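Local coordinates for enoyl-CoA hydratase (Mycobacterium tuberculosis, PDB 5KJP), which probably catalyses the reversible addition of water to the double bond of 2-enoyl-CoA thioesters in fatty acid metabolism, at residues I106-G111 with D195-L200. Numbering follows the deposited sequence.
Sequences IAAVEG and DAAIAL
A197 is the first residue of helix segment 195-200 to meet strand 106-109, through the methyl group that is its whole side chain and through its carbonyl O. Its CB lies 3.9 Å from A108 CB, methyl against methyl, and 4.0 Å from CG2 of I106. Alanine suits both positions: with side chains this short, the CA atoms of A108 and A197 stand 6.0 Å apart and the axes of strand and helix approach to 8.4 Å. I106 reaches further along the helix. Its CG1 is anti to the carbonyl carbon (chi1 -58°), and the extended chi2 (157°) sends CD1 on to 3.9 Å from A197 O, a plain van der Waals contact, while CG2, anti to the backbone N, faces A197 CB. Three residues on, nearly a turn, L200 receives the same CD1, at 4.0 Å from its CG and 4.1 Å from its CD2; the two side chains cross at a slant, and being branched and apolar they suit a buried place where a chain must extend from strand to helix. Segment 195-200 of helix 193-205 thus runs nearly antiparallel (161°) to segment 106-109, part of an inner strand of the crotonase-fold sheet, with A197 also resting on I64 of strand 62-67 and L200 on L126 and V128 of strand 126-130.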
# COMPACT_ATOMS: atom_id res chain seq x y z
N ILE A 106 2.60 -15.53 -13.71
CA ILE A 106 1.24 -15.01 -13.77
C ILE A 106 0.26 -16.09 -13.35
O ILE A 106 0.33 -17.22 -13.85
CB ILE A 106 0.88 -14.54 -15.20
CG1 ILE A 106 1.85 -13.46 -15.68
CG2 ILE A 106 -0.57 -14.05 -15.26
CD1 ILE A 106 1.93 -13.35 -17.20
N ALA A 107 -0.65 -15.78 -12.43
CA ALA A 107 -1.73 -16.71 -12.11
C ALA A 107 -2.97 -16.39 -12.94
O ALA A 107 -3.43 -15.25 -12.96
CB ALA A 107 -2.05 -16.67 -10.61
N ALA A 108 -3.48 -17.39 -13.66
CA ALA A 108 -4.70 -17.24 -14.44
C ALA A 108 -5.86 -17.92 -13.73
O ALA A 108 -5.98 -19.15 -13.74
CB ALA A 108 -4.53 -17.81 -15.85
N VAL A 109 -6.72 -17.11 -13.12
CA VAL A 109 -7.71 -17.61 -12.18
C VAL A 109 -9.12 -17.68 -12.78
O VAL A 109 -9.63 -16.68 -13.29
CB VAL A 109 -7.76 -16.73 -10.91
CG1 VAL A 109 -8.86 -17.20 -9.95
CG2 VAL A 109 -6.39 -16.73 -10.22
N GLU A 110 -9.69 -18.87 -12.72
CA GLU A 110 -11.11 -19.12 -12.99
C GLU A 110 -11.72 -19.68 -11.71
O GLU A 110 -11.01 -20.28 -10.89
CB GLU A 110 -11.31 -20.11 -14.14
CG GLU A 110 -10.66 -19.74 -15.47
CD GLU A 110 -11.52 -18.84 -16.34
OE1 GLU A 110 -12.70 -18.59 -15.99
OE2 GLU A 110 -11.02 -18.39 -17.39
N GLY A 111 -13.03 -19.51 -11.54
CA GLY A 111 -13.75 -20.12 -10.44
C GLY A 111 -13.19 -19.70 -9.09
O GLY A 111 -12.93 -18.53 -8.87
N ASP A 195 -6.18 -17.13 -21.80
CA ASP A 195 -5.83 -16.38 -23.01
C ASP A 195 -5.41 -14.94 -22.68
O ASP A 195 -4.46 -14.42 -23.26
CB ASP A 195 -7.00 -16.36 -23.99
CG ASP A 195 -6.86 -17.41 -25.09
OD1 ASP A 195 -5.77 -18.02 -25.20
OD2 ASP A 195 -7.83 -17.62 -25.84
N ALA A 196 -6.12 -14.30 -21.75
CA ALA A 196 -5.72 -12.97 -21.33
C ALA A 196 -4.32 -13.01 -20.71
O ALA A 196 -3.49 -12.12 -20.95
CB ALA A 196 -6.73 -12.39 -20.34
N ALA A 197 -4.05 -14.05 -19.92
CA ALA A 197 -2.75 -14.21 -19.28
C ALA A 197 -1.63 -14.45 -20.30
O ALA A 197 -0.51 -13.97 -20.12
CB ALA A 197 -2.80 -15.35 -18.26
N ILE A 198 -1.92 -15.20 -21.36
CA ILE A 198 -0.93 -15.42 -22.40
C ILE A 198 -0.59 -14.09 -23.09
O ILE A 198 0.58 -13.82 -23.37
CB ILE A 198 -1.42 -16.46 -23.44
CG1 ILE A 198 -1.49 -17.85 -22.81
CG2 ILE A 198 -0.51 -16.49 -24.66
CD1 ILE A 198 -2.25 -18.87 -23.65
N ALA A 199 -1.60 -13.26 -23.32
CA ALA A 199 -1.37 -11.94 -23.90
C ALA A 199 -0.44 -11.12 -23.01
O ALA A 199 0.49 -10.47 -23.50
CB ALA A 199 -2.69 -11.21 -24.13
N LEU A 200 -0.69 -11.15 -21.71
CA LEU A 200 0.16 -10.46 -20.75
C LEU A 200 1.58 -11.03 -20.75
O LEU A 200 2.56 -10.28 -20.78
CB LEU A 200 -0.43 -10.56 -19.34
CG LEU A 200 0.28 -9.88 -18.18
CD1 LEU A 200 0.51 -8.40 -18.49
CD2 LEU A 200 -0.53 -10.05 -16.90